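Local coordinates for protein acetyltransferase, GNAT family (Enterococcus faecalis, PDB 1U6M) that probably transfers an acyl group, most likely acetyl, to an acceptor molecule that is not known, as a member of the GNAT acetyltransferase family, at residues V73-D84 against E105-D116. Sequence-based numbering, arbitrary orientation.
Sequences VGYPAEDEKIID and EEETLPNEWYLD
Tyr-75 and Tyr-114 form the hydrogen-bonded pair of an antiparallel ladder, Tyr-114 N reaching Tyr-75 O at 2.7 Å and Tyr-75 N answering to Tyr-114 O. Bonds from Asp-116 N to Val-73 O and from Ala-77 N to Glu-112 O lie on either side of this pair, and the ladder continues past Val-73, which also bonds the backbone of Thr-117.

Among aromatic contacts, the indole of Trp-113 lies over the backbone of Gly-74, its CH2 3.3 Å from Gly-74 CA, where no side chain intervenes. On the other face of the sheet the two tyrosines run side by side, ring planes 51° apart. With CG lodged between the backbone N and the carbonyl carbon (chi1 36°), the Tyr-75 ring brings its edge to Asp-116 OD1, and its OH donates to that oxygen (2.7 Å) on its anti side, 28° out of the plane of a carboxylate that also salt-bridges Arg-53.

Polar contacts join the loops beyond. The extended side chain of Glu-80 accepts a hydrogen bond from Glu-107 N through the syn lone pair of OE1 (3.2 Å), while OE2 takes a weak bond from Thr-108 N. A water links Glu-105 OE2 to Lys-81 O and Asp-84 N; Asp-84 itself pairs with Arg-53.

Such pairing, between strands 67-76 and 112-120, belongs to the antiparallel part of the central mixed sheet of the GNAT fold.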
loop_
_atom_site.group_PDB
_atom_site.type_symbol
_atom_site.label_atom_id
_atom_site.label_comp_id
_atom_site.label_asym_id
_atom_site.label_seq_id
_atom_site.Cartn_x
_atom_site.Cartn_y
_atom_site.Cartn_z
ATOM N N VAL A 73 -1.133 -0.887 -4.050
ATOM C CA VAL A 73 -2.200 -0.621 -3.058
ATOM C C VAL A 73 -2.457 0.898 -2.911
ATOM O O VAL A 73 -1.493 1.674 -2.773
ATOM C CB VAL A 73 -1.815 -1.101 -1.624
ATOM C CG1 VAL A 73 -3.094 -0.983 -0.683
ATOM C CG2 VAL A 73 -1.280 -2.511 -1.683
ATOM N N GLY A 74 -3.730 1.302 -2.961
ATOM C CA GLY A 74 -4.082 2.698 -2.853
ATOM C C GLY A 74 -5.592 2.889 -2.661
ATOM O O GLY A 74 -6.370 1.907 -2.730
ATOM N N TYR A 75 -6.011 4.152 -2.463
ATOM C CA TYR A 75 -7.385 4.431 -2.046
ATOM C C TYR A 75 -7.652 5.903 -2.304
ATOM O O TYR A 75 -6.688 6.724 -2.299
ATOM C CB TYR A 75 -7.623 4.077 -0.528
ATOM C CG TYR A 75 -6.421 4.371 0.363
ATOM C CD1 TYR A 75 -6.169 5.677 0.831
ATOM C CD2 TYR A 75 -5.518 3.345 0.715
ATOM C CE1 TYR A 75 -4.995 5.967 1.606
ATOM C CE2 TYR A 75 -4.358 3.629 1.493
ATOM C CZ TYR A 75 -4.119 4.927 1.922
ATOM O OH TYR A 75 -2.976 5.201 2.674
ATOM N N PRO A 76 -8.949 6.268 -2.495
ATOM C CA PRO A 76 -9.339 7.728 -2.425
ATOM C C PRO A 76 -8.818 8.355 -1.157
ATOM O O PRO A 76 -8.913 7.740 -0.140
ATOM C CB PRO A 76 -10.855 7.707 -2.406
ATOM C CG PRO A 76 -11.202 6.347 -3.227
ATOM C CD PRO A 76 -10.081 5.366 -2.834
ATOM N N ALA A 77 -8.251 9.559 -1.216
ATOM C CA ALA A 77 -7.763 10.292 -0.016
ATOM C C ALA A 77 -8.779 10.394 1.147
ATOM O O ALA A 77 -8.392 10.412 2.323
ATOM C CB ALA A 77 -7.317 11.665 -0.404
ATOM N N GLU A 78 -10.066 10.526 0.826
ATOM C CA GLU A 78 -11.090 10.624 1.900
ATOM C C GLU A 78 -11.233 9.340 2.728
ATOM O O GLU A 78 -11.860 9.397 3.772
ATOM C CB GLU A 78 -12.454 11.077 1.343
ATOM C CG GLU A 78 -13.083 10.117 0.335
ATOM C CD GLU A 78 -12.598 10.307 -1.106
ATOM O OE1 GLU A 78 -13.275 9.740 -2.003
ATOM O OE2 GLU A 78 -11.547 10.979 -1.355
ATOM N N ASP A 79 -10.609 8.225 2.287
ATOM C CA ASP A 79 -10.706 6.908 2.977
ATOM C C ASP A 79 -9.623 6.721 4.010
ATOM O O ASP A 79 -9.603 5.726 4.692
ATOM C CB ASP A 79 -10.593 5.712 2.011
ATOM C CG ASP A 79 -11.809 5.523 1.150
ATOM O OD1 ASP A 79 -12.749 6.279 1.343
ATOM O OD2 ASP A 79 -11.831 4.636 0.248
ATOM N N GLU A 80 -8.720 7.677 4.132
ATOM C CA GLU A 80 -7.535 7.503 4.973
ATOM C C GLU A 80 -7.748 7.310 6.495
ATOM O O GLU A 80 -6.868 6.774 7.220
ATOM C CB GLU A 80 -6.568 8.671 4.781
ATOM C CG GLU A 80 -5.136 8.133 5.099
ATOM C CD GLU A 80 -4.046 9.176 5.157
ATOM O OE1 GLU A 80 -2.880 8.762 5.407
ATOM O OE2 GLU A 80 -4.357 10.388 4.950
ATOM N N LYS A 81 -8.876 7.795 6.982
ATOM C CA LYS A 81 -9.123 7.734 8.388
ATOM C C LYS A 81 -9.875 6.435 8.767
ATOM O O LYS A 81 -9.919 6.075 9.925
ATOM C CB LYS A 81 -9.881 9.000 8.821
ATOM C CG LYS A 81 -8.998 10.025 9.508
ATOM C CD LYS A 81 -8.241 10.912 8.601
ATOM C CE LYS A 81 -7.297 11.767 9.465
ATOM N NZ LYS A 81 -6.709 13.031 8.843
ATOM N N ILE A 82 -10.447 5.739 7.801
ATOM C CA ILE A 82 -11.190 4.528 8.071
ATOM C C ILE A 82 -10.462 3.202 7.731
ATOM O O ILE A 82 -11.033 2.112 7.977
ATOM C CB ILE A 82 -12.653 4.557 7.465
ATOM C CG1 ILE A 82 -12.678 4.756 5.935
ATOM C CG2 ILE A 82 -13.443 5.667 8.072
ATOM C CD1 ILE A 82 -12.939 3.457 5.127
ATOM N N ILE A 83 -9.222 3.277 7.198
ATOM C CA ILE A 83 -8.581 2.112 6.535
ATOM C C ILE A 83 -7.971 1.040 7.478
ATOM O O ILE A 83 -7.878 -0.150 7.143
ATOM C CB ILE A 83 -7.544 2.555 5.394
ATOM C CG1 ILE A 83 -6.532 3.565 5.943
ATOM C CG2 ILE A 83 -8.319 2.971 4.068
ATOM C CD1 ILE A 83 -5.450 3.964 4.977
ATOM N N ASP A 84 -7.595 1.478 8.667
ATOM C CA ASP A 84 -6.974 0.614 9.692
ATOM C C ASP A 84 -7.928 -0.034 10.671
ATOM O O ASP A 84 -7.534 -0.999 11.363
ATOM C CB ASP A 84 -5.885 1.358 10.443
ATOM C CG ASP A 84 -4.644 1.652 9.549
ATOM O OD1 ASP A 84 -4.234 0.788 8.709
ATOM O OD2 ASP A 84 -4.081 2.755 9.701
ATOM N N GLU A 105 -1.885 8.475 10.060
ATOM C CA GLU A 105 -2.798 8.580 8.897
ATOM C C GLU A 105 -2.840 10.030 8.362
ATOM O O GLU A 105 -3.915 10.640 8.218
ATOM C CB GLU A 105 -4.224 8.065 9.248
ATOM C CG GLU A 105 -4.373 6.544 9.533
ATOM C CD GLU A 105 -5.762 6.162 10.108
ATOM O OE1 GLU A 105 -6.366 7.018 10.813
ATOM O OE2 GLU A 105 -6.252 5.011 9.866
ATOM N N GLU A 106 -1.658 10.577 8.079
ATOM C CA GLU A 106 -1.577 11.982 7.683
ATOM C C GLU A 106 -0.798 12.236 6.369
ATOM O O GLU A 106 -0.055 13.218 6.254
ATOM C CB GLU A 106 -1.038 12.816 8.856
ATOM C CG GLU A 106 -2.043 12.945 10.048
ATOM C CD GLU A 106 -1.374 13.331 11.380
ATOM O OE1 GLU A 106 -0.125 13.301 11.487
ATOM O OE2 GLU A 106 -2.116 13.659 12.331
ATOM N N GLU A 107 -1.002 11.377 5.372
ATOM C CA GLU A 107 -0.106 11.375 4.237
ATOM C C GLU A 107 -0.722 11.756 2.876
ATOM O O GLU A 107 -0.004 11.994 1.918
ATOM C CB GLU A 107 0.687 10.062 4.197
ATOM C CG GLU A 107 -0.110 8.785 4.192
ATOM C CD GLU A 107 0.760 7.555 4.473
ATOM O OE1 GLU A 107 0.527 6.446 3.947
ATOM O OE2 GLU A 107 1.695 7.698 5.255
ATOM N N THR A 108 -2.047 11.837 2.816
ATOM C CA THR A 108 -2.756 12.150 1.578
ATOM C C THR A 108 -3.105 13.631 1.429
ATOM O O THR A 108 -3.104 14.353 2.413
ATOM C CB THR A 108 -4.034 11.287 1.380
ATOM O OG1 THR A 108 -5.098 11.784 2.217
ATOM C CG2 THR A 108 -3.758 9.829 1.676
ATOM N N LEU A 109 -3.371 14.055 0.192
ATOM C CA LEU A 109 -4.020 15.336 -0.113
ATOM C C LEU A 109 -5.465 15.126 -0.624
ATOM O O LEU A 109 -5.761 14.088 -1.232
ATOM C CB LEU A 109 -3.243 16.120 -1.165
ATOM C CG LEU A 109 -1.870 16.698 -0.833
ATOM C CD1 LEU A 109 -1.499 17.697 -1.903
ATOM C CD2 LEU A 109 -1.803 17.347 0.580
ATOM N N PRO A 110 -6.381 16.112 -0.377
ATOM C CA PRO A 110 -7.780 15.964 -0.857
ATOM C C PRO A 110 -7.869 15.681 -2.364
ATOM O O PRO A 110 -7.044 16.164 -3.111
ATOM C CB PRO A 110 -8.409 17.346 -0.537
ATOM C CG PRO A 110 -7.579 17.922 0.546
ATOM C CD PRO A 110 -6.172 17.391 0.362
ATOM N N ASN A 111 -8.855 14.931 -2.825
ATOM C CA ASN A 111 -9.053 14.784 -4.282
ATOM C C ASN A 111 -8.040 13.954 -5.161
ATOM O O ASN A 111 -8.217 13.843 -6.381
ATOM C CB ASN A 111 -9.288 16.183 -4.904
ATOM C CG ASN A 111 -10.437 16.955 -4.195
ATOM O OD1 ASN A 111 -10.237 18.093 -3.733
ATOM N ND2 ASN A 111 -11.622 16.311 -4.074
ATOM N N GLU A 112 -7.016 13.369 -4.549
ATOM C CA GLU A 112 -6.198 12.364 -5.234
ATOM C C GLU A 112 -6.692 10.925 -4.956
ATOM O O GLU A 112 -7.367 10.666 -3.946
ATOM C CB GLU A 112 -4.725 12.552 -4.866
ATOM C CG GLU A 112 -4.365 11.972 -3.524
ATOM C CD GLU A 112 -3.123 12.535 -2.946
ATOM O OE1 GLU A 112 -2.804 12.193 -1.793
ATOM O OE2 GLU A 112 -2.469 13.343 -3.614
ATOM N N TRP A 113 -6.413 10.001 -5.874
ATOM C CA TRP A 113 -6.315 8.584 -5.543
ATOM C C TRP A 113 -4.882 8.381 -5.016
ATOM O O TRP A 113 -3.898 8.686 -5.709
ATOM C CB TRP A 113 -6.569 7.744 -6.747
ATOM C CG TRP A 113 -6.745 6.245 -6.462
ATOM C CD1 TRP A 113 -7.919 5.580 -6.267
ATOM C CD2 TRP A 113 -5.703 5.243 -6.383
ATOM N NE1 TRP A 113 -7.679 4.230 -6.067
ATOM C CE2 TRP A 113 -6.330 4.004 -6.127
ATOM C CE3 TRP A 113 -4.304 5.285 -6.485
ATOM C CZ2 TRP A 113 -5.603 2.807 -6.000
ATOM C CZ3 TRP A 113 -3.568 4.087 -6.352
ATOM C CH2 TRP A 113 -4.213 2.877 -6.116
ATOM N N TYR A 114 -4.764 8.015 -3.744
ATOM C CA TYR A 114 -3.461 7.962 -3.127
ATOM C C TYR A 114 -2.796 6.559 -3.229
ATOM O O TYR A 114 -3.409 5.537 -2.848
ATOM C CB TYR A 114 -3.556 8.359 -1.667
ATOM C CG TYR A 114 -2.215 8.276 -0.957
ATOM C CD1 TYR A 114 -1.980 7.307 0.039
ATOM C CD2 TYR A 114 -1.174 9.138 -1.280
ATOM C CE1 TYR A 114 -0.745 7.241 0.705
ATOM C CE2 TYR A 114 0.086 9.049 -0.606
ATOM C CZ TYR A 114 0.268 8.104 0.361
ATOM O OH TYR A 114 1.492 8.005 0.999
ATOM N N LEU A 115 -1.560 6.528 -3.748
ATOM C CA LEU A 115 -0.779 5.300 -3.827
ATOM C C LEU A 115 -0.082 5.080 -2.503
ATOM O O LEU A 115 0.865 5.758 -2.178
ATOM C CB LEU A 115 0.230 5.319 -4.982
ATOM C CG LEU A 115 1.310 4.196 -5.038
ATOM C CD1 LEU A 115 0.671 2.868 -5.146
ATOM C CD2 LEU A 115 2.382 4.431 -6.201
ATOM N N ASP A 116 -0.566 4.096 -1.753
ATOM C CA ASP A 116 -0.027 3.718 -0.460
ATOM C C ASP A 116 1.287 2.921 -0.610
ATOM O O ASP A 116 2.288 3.237 -0.007
ATOM C CB ASP A 116 -1.080 2.848 0.236
ATOM C CG ASP A 116 -0.720 2.536 1.666
ATOM O OD1 ASP A 116 -1.481 2.913 2.575
ATOM O OD2 ASP A 116 0.330 1.937 1.909
HETATM O O HOH W 1 -8.200 1.282 -4.756
HETATM O O HOH W 2 -8.665 3.538 10.527
HETATM O O HOH W 3 -9.385 6.990 12.401
#